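Local coordinates for protein AncCDT-1 (Synthetic construct, PDB 5T0W) that binds arginine and, as a reconstructed ancestral periplasmic solute-binding protein, probably captures amino acids for transport, at residues L25-D30 with F83-S88; P76-G81 with G210-K215. All coordinates share one frame; numbering follows the deposited sequence.

In the fold
Both contacts lie in the same lobe, their centres 8 Å apart, and segment 83-88 is the element they share. In interaction 1 it runs parallel to strand 24-29; on its other side it meets strand 207-213, which belongs to interaction 2, through Val86 N to Ala212 O at 3.0 Å, a probable hydrogen bond. A second probable hydrogen bond joins Phe83 O to Arg214 NH1 at 3.1 Å. Helix 74-79 of interaction 2 precedes segment 83-88, after a short turn, and its Leu78 touches Phe83 and Val86. Interaction 1 reaches the bound arginine through Asp30 and Ser88, whereas the side chain of Ala212 in interaction 2 stays about 10 Å from it.

Interaction 1 (L25-D30 with F83-S88); sequences LRVGTD and FDIVMS. With ARG (arginine), chain E.
Gly28 sets its CA over the centre of the Phe83 ring, 3.3 Å from the centroid and 9° off the normal, a CH-pi contact. With CG placed between the backbone N and the carbonyl carbon (chi1 46°), Phe83 turns its ring under the strand. An alanine in place of Phe83 would probably leave Gly28 CA without its aromatic partner and open a gap toward Ile74 and Leu78 of helix 74-79.

Backbone bonds set the parallel register: Gly28 N donates to Ile85 O at 2.9 Å, and Gly28 O accepts from Met87 N at 3.2 Å. With strand 63-68 bonded along its other edge (Val27 with Glu65 and Val67), strand 24-29 is the middle strand of a parallel sheet ordered 63-68, 24-29, 85-86, the 2-1-3 order of periplasmic binding protein lobes. On the face bearing Val27, its CG1 meets Met87 CG at 3.6 Å, while its CG2 lies alongside Ile85 CG2.

Polar side chains add bonds along the pair, and the pocket end also meets the ligand. Asp84 OD2 takes Arg26 N at 3.0 Å on its anti side, tilted out of the carboxylate plane, and also forms a salt bridge with Arg22. Thr29 OG1 donates to Met87 O. At the pocket, Asp30 N points almost straight (172°) at Ser88 OG, which also accepts from ligand NH1 at 3.0 Å; Ser88 O receives ligand NE at 3.1 Å.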
loop_
_atom_site.group_PDB
_atom_site.type_symbol
_atom_site.label_atom_id
_atom_site.label_comp_id
_atom_site.label_asym_id
_atom_site.label_seq_id
_atom_site.Cartn_x
_atom_site.Cartn_y
_atom_site.Cartn_z
ATOM N N LEU A 25 -15.178 10.168 9.774
ATOM C CA LEU A 25 -14.113 9.172 9.866
ATOM C C LEU A 25 -12.881 9.707 9.163
ATOM O O LEU A 25 -12.953 10.061 8.004
ATOM C CB LEU A 25 -14.521 7.851 9.211
ATOM C CG LEU A 25 -13.420 6.777 9.261
ATOM C CD1 LEU A 25 -13.145 6.296 10.691
ATOM C CD2 LEU A 25 -13.779 5.644 8.344
ATOM N N ARG A 26 -11.768 9.785 9.876
ATOM C CA ARG A 26 -10.549 10.349 9.325
ATOM C C ARG A 26 -9.638 9.222 8.900
ATOM O O ARG A 26 -9.141 8.467 9.741
ATOM C CB ARG A 26 -9.811 11.240 10.347
ATOM C CG ARG A 26 -10.480 12.568 10.675
ATOM C CD ARG A 26 -9.983 13.085 12.010
ATOM N NE ARG A 26 -10.514 14.413 12.320
ATOM C CZ ARG A 26 -10.395 15.029 13.507
ATOM N NH1 ARG A 26 -9.753 14.445 14.519
ATOM N NH2 ARG A 26 -10.927 16.235 13.689
ATOM N N VAL A 27 -9.400 9.136 7.595
ATOM C CA VAL A 27 -8.616 8.051 7.020
ATOM C C VAL A 27 -7.273 8.528 6.529
ATOM O O VAL A 27 -7.189 9.229 5.520
ATOM C CB VAL A 27 -9.363 7.397 5.840
ATOM C CG1 VAL A 27 -8.517 6.308 5.204
ATOM C CG2 VAL A 27 -10.701 6.846 6.312
ATOM N N GLY A 28 -6.227 8.102 7.216
ATOM C CA GLY A 28 -4.858 8.354 6.780
ATOM C C GLY A 28 -4.495 7.561 5.546
ATOM O O GLY A 28 -4.623 6.337 5.535
ATOM N N THR A 29 -4.096 8.260 4.483
ATOM C CA THR A 29 -3.741 7.598 3.219
ATOM C C THR A 29 -2.574 8.360 2.490
ATOM O O THR A 29 -2.447 9.559 2.686
ATOM C CB THR A 29 -5.041 7.247 2.420
ATOM O OG1 THR A 29 -4.762 6.286 1.397
ATOM C CG2 THR A 29 -5.691 8.471 1.803
ATOM N N ASP A 30 -1.685 7.662 1.753
ATOM C CA ASP A 30 -0.593 8.258 0.974
ATOM C C ASP A 30 -1.062 8.098 -0.450
ATOM O O ASP A 30 -0.898 7.043 -1.091
ATOM C CB ASP A 30 0.763 7.570 1.175
ATOM C CG ASP A 30 1.755 7.905 0.065
ATOM O OD1 ASP A 30 1.584 7.394 -1.069
ATOM O OD2 ASP A 30 2.694 8.698 0.318
ATOM N N PHE A 83 -5.124 10.932 12.438
ATOM C CA PHE A 83 -6.302 10.358 11.856
ATOM C C PHE A 83 -6.628 9.092 12.629
ATOM O O PHE A 83 -5.863 8.672 13.478
ATOM C CB PHE A 83 -6.081 10.059 10.362
ATOM C CG PHE A 83 -4.777 9.378 10.064
ATOM C CD1 PHE A 83 -4.591 8.056 10.384
ATOM C CD2 PHE A 83 -3.739 10.069 9.451
ATOM C CE1 PHE A 83 -3.393 7.425 10.113
ATOM C CE2 PHE A 83 -2.531 9.456 9.182
ATOM C CZ PHE A 83 -2.358 8.121 9.516
ATOM N N ASP A 84 -7.749 8.454 12.290
ATOM C CA ASP A 84 -8.203 7.275 13.036
ATOM C C ASP A 84 -7.740 5.954 12.520
ATOM O O ASP A 84 -7.650 5.016 13.284
ATOM C CB ASP A 84 -9.717 7.237 13.033
ATOM C CG ASP A 84 -10.304 8.517 13.491
ATOM O OD1 ASP A 84 -9.929 8.939 14.616
ATOM O OD2 ASP A 84 -11.102 9.092 12.721
ATOM N N ILE A 85 -7.466 5.854 11.228
ATOM C CA ILE A 85 -7.218 4.547 10.623
ATOM C C ILE A 85 -6.394 4.676 9.360
ATOM O O ILE A 85 -6.606 5.603 8.563
ATOM C CB ILE A 85 -8.557 3.830 10.314
ATOM C CG1 ILE A 85 -8.343 2.432 9.729
ATOM C CG2 ILE A 85 -9.407 4.639 9.332
ATOM C CD1 ILE A 85 -9.547 1.532 9.871
ATOM N N VAL A 86 -5.462 3.748 9.155
ATOM C CA VAL A 86 -4.643 3.723 7.918
ATOM C C VAL A 86 -5.311 2.808 6.877
ATOM O O VAL A 86 -5.511 1.647 7.137
ATOM C CB VAL A 86 -3.232 3.210 8.197
ATOM C CG1 VAL A 86 -2.431 3.137 6.929
ATOM C CG2 VAL A 86 -2.538 4.094 9.207
ATOM N N MET A 87 -5.665 3.350 5.725
ATOM C CA MET A 87 -6.163 2.544 4.620
ATOM C C MET A 87 -5.362 2.920 3.372
ATOM O O MET A 87 -5.661 3.902 2.693
ATOM C CB MET A 87 -7.655 2.773 4.402
ATOM C CG MET A 87 -8.486 2.703 5.680
ATOM S SD MET A 87 -10.298 2.655 5.576
ATOM C CE MET A 87 -10.773 1.187 4.658
ATOM N N SER A 88 -4.245 2.225 3.180
ATOM C CA SER A 88 -3.186 2.713 2.280
ATOM C C SER A 88 -2.262 1.613 1.808
ATOM O O SER A 88 -1.051 1.784 1.742
ATOM C CB SER A 88 -2.378 3.851 2.923
ATOM O OG SER A 88 -1.818 4.679 1.923
HETATM N N ARG E . 2.494 -2.706 0.841
HETATM C CA ARG E . 3.755 -1.990 1.077
HETATM C C ARG E . 3.842 -1.697 2.527
HETATM O O ARG E . 4.938 -1.372 2.985
HETATM C CB ARG E . 3.784 -0.695 0.320
HETATM C CG ARG E . 2.740 0.259 0.822
HETATM C CD ARG E . 2.921 1.655 0.232
HETATM N NE ARG E . 1.643 2.349 0.215
HETATM C CZ ARG E . 1.495 3.618 -0.129
HETATM N NH1 ARG E . 0.277 4.174 -0.145
HETATM N NH2 ARG E . 2.561 4.330 -0.471
HETATM O OXT ARG E . 2.819 -1.765 3.237
#

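Interaction 2 (P76-G81 with G210-K215); sequences PALQTG and GFAIRK
Arg214 reaches across to Leu78 at the end of helix 74-79, and its chain can be followed outward. From CB, which makes no close contact with the helix segment, the chain runs to CG, anti to the carbonyl carbon (chi1 -67°), which comes within 3.6 Å of Leu78 O and packs against Leu78 CG. CD stays near both carbonyl oxygens, 3.6 Å from Leu78 O and 4.0 Å from Gln79 O. A bend at chi3 (-76°) turns the guanidinium back to the helix end, where NH1 donates to Leu78 O at 2.9 Å. This oxygen sits at the guanidinium edge, only 7° out of its plane. Besides its link to Phe83 O, NH1 lies 3.6 Å from Gly81 CA, while NH2 bonds to Thr15 OG1.

Gly81 has positive phi and is the C-prime residue of a Schellman motif that ends the helix, its N donating to Leu78 O. Apart from the polar contacts, Leu78 CD2 lies 4.0 Å from Ala212 CB, joining helix to strand 207-213.

Gly81 N and Arg214 NH1 approach Leu78 O from opposite faces of its plane, so two donors hold this carbonyl; a cationic guanidinium at a helix C-terminus is likely to be favoured by the negative end of the helix dipole.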
loop_
_atom_site.group_PDB
_atom_site.type_symbol
_atom_site.label_atom_id
_atom_site.label_comp_id
_atom_site.label_asym_id
_atom_site.label_seq_id
_atom_site.Cartn_x
_atom_site.Cartn_y
_atom_site.Cartn_z
ATOM N N PRO A 76 3.702 6.932 12.603
ATOM C CA PRO A 76 3.742 7.998 13.631
ATOM C C PRO A 76 2.539 8.943 13.591
ATOM O O PRO A 76 2.086 9.413 14.641
ATOM C CB PRO A 76 5.039 8.751 13.298
ATOM C CG PRO A 76 5.922 7.693 12.713
ATOM C CD PRO A 76 5.013 6.742 11.954
ATOM N N ALA A 77 2.056 9.257 12.389
ATOM C CA ALA A 77 0.912 10.131 12.253
ATOM C C ALA A 77 -0.309 9.483 12.904
ATOM O O ALA A 77 -1.089 10.157 13.571
ATOM C CB ALA A 77 0.639 10.430 10.798
ATOM N N LEU A 78 -0.433 8.171 12.735
ATOM C CA LEU A 78 -1.540 7.436 13.290
ATOM C C LEU A 78 -1.433 7.420 14.801
ATOM O O LEU A 78 -2.389 7.777 15.495
ATOM C CB LEU A 78 -1.544 5.994 12.782
ATOM C CG LEU A 78 -2.516 5.066 13.506
ATOM C CD1 LEU A 78 -3.937 5.528 13.282
ATOM C CD2 LEU A 78 -2.316 3.633 13.075
ATOM N N GLN A 79 -0.251 7.053 15.305
ATOM C CA GLN A 79 -0.013 6.983 16.749
ATOM C C GLN A 79 -0.210 8.313 17.471
ATOM O O GLN A 79 -0.507 8.311 18.663
ATOM C CB GLN A 79 1.392 6.480 17.065
ATOM C CG GLN A 79 1.555 4.986 17.045
ATOM C CD GLN A 79 3.014 4.556 17.008
ATOM O OE1 GLN A 79 3.913 5.337 16.661
ATOM N NE2 GLN A 79 3.266 3.296 17.373
ATOM N N THR A 80 -0.024 9.437 16.786
ATOM C CA THR A 80 -0.189 10.762 17.425
ATOM C C THR A 80 -1.531 11.379 17.059
ATOM O O THR A 80 -1.719 12.567 17.199
ATOM C CB THR A 80 0.957 11.739 17.046
ATOM O OG1 THR A 80 0.923 11.983 15.633
ATOM C CG2 THR A 80 2.323 11.147 17.431
ATOM N N GLY A 81 -2.454 10.564 16.586
ATOM C CA GLY A 81 -3.820 11.003 16.409
ATOM C C GLY A 81 -4.099 11.944 15.269
ATOM O O GLY A 81 -5.035 12.721 15.341
ATOM N N GLY A 210 -3.553 -5.067 5.625
ATOM C CA GLY A 210 -4.608 -4.735 6.589
ATOM C C GLY A 210 -4.764 -3.237 6.765
ATOM O O GLY A 210 -3.928 -2.459 6.323
ATOM N N PHE A 211 -5.814 -2.849 7.483
ATOM C CA PHE A 211 -5.972 -1.490 7.983
ATOM C C PHE A 211 -5.454 -1.358 9.400
ATOM O O PHE A 211 -5.765 -2.171 10.262
ATOM C CB PHE A 211 -7.429 -1.110 7.963
ATOM C CG PHE A 211 -8.076 -1.393 6.669
ATOM C CD1 PHE A 211 -7.557 -0.849 5.499
ATOM C CD2 PHE A 211 -9.185 -2.206 6.597
ATOM C CE1 PHE A 211 -8.161 -1.110 4.288
ATOM C CE2 PHE A 211 -9.797 -2.462 5.402
ATOM C CZ PHE A 211 -9.281 -1.932 4.242
ATOM N N ALA A 212 -4.677 -0.308 9.649
ATOM C CA ALA A 212 -4.014 -0.124 10.957
ATOM C C ALA A 212 -4.787 0.818 11.849
ATOM O O ALA A 212 -5.309 1.797 11.367
ATOM C CB ALA A 212 -2.609 0.412 10.762
ATOM N N ILE A 213 -4.832 0.518 13.142
ATOM C CA ILE A 213 -5.319 1.468 14.122
ATOM C C ILE A 213 -4.406 1.467 15.350
ATOM O O ILE A 213 -3.663 0.503 15.575
ATOM C CB ILE A 213 -6.751 1.165 14.579
ATOM C CG1 ILE A 213 -6.794 -0.137 15.369
ATOM C CG2 ILE A 213 -7.697 1.083 13.391
ATOM C CD1 ILE A 213 -8.069 -0.305 16.173
ATOM N N ARG A 214 -4.495 2.514 16.160
ATOM C CA ARG A 214 -3.752 2.557 17.409
ATOM C C ARG A 214 -4.125 1.384 18.310
ATOM O O ARG A 214 -5.281 0.947 18.327
ATOM C CB ARG A 214 -4.047 3.836 18.175
ATOM C CG ARG A 214 -3.554 5.078 17.519
ATOM C CD ARG A 214 -3.878 6.265 18.415
ATOM N NE ARG A 214 -5.297 6.659 18.382
ATOM C CZ ARG A 214 -5.879 7.341 17.396
ATOM N NH1 ARG A 214 -5.190 7.696 16.319
ATOM N NH2 ARG A 214 -7.163 7.653 17.472
ATOM N N LYS A 215 -3.142 0.909 19.074
ATOM C CA LYS A 215 -3.358 -0.074 20.148
ATOM C C LYS A 215 -4.349 0.474 21.190
ATOM O O LYS A 215 -4.573 1.680 21.291
ATOM C CB LYS A 215 -2.060 -0.377 20.885
ATOM C CG LYS A 215 -0.902 -0.852 20.031
ATOM C CD LYS A 215 -0.932 -2.352 19.813
ATOM C CE LYS A 215 0.429 -2.858 19.347
ATOM N NZ LYS A 215 0.479 -4.340 19.398
#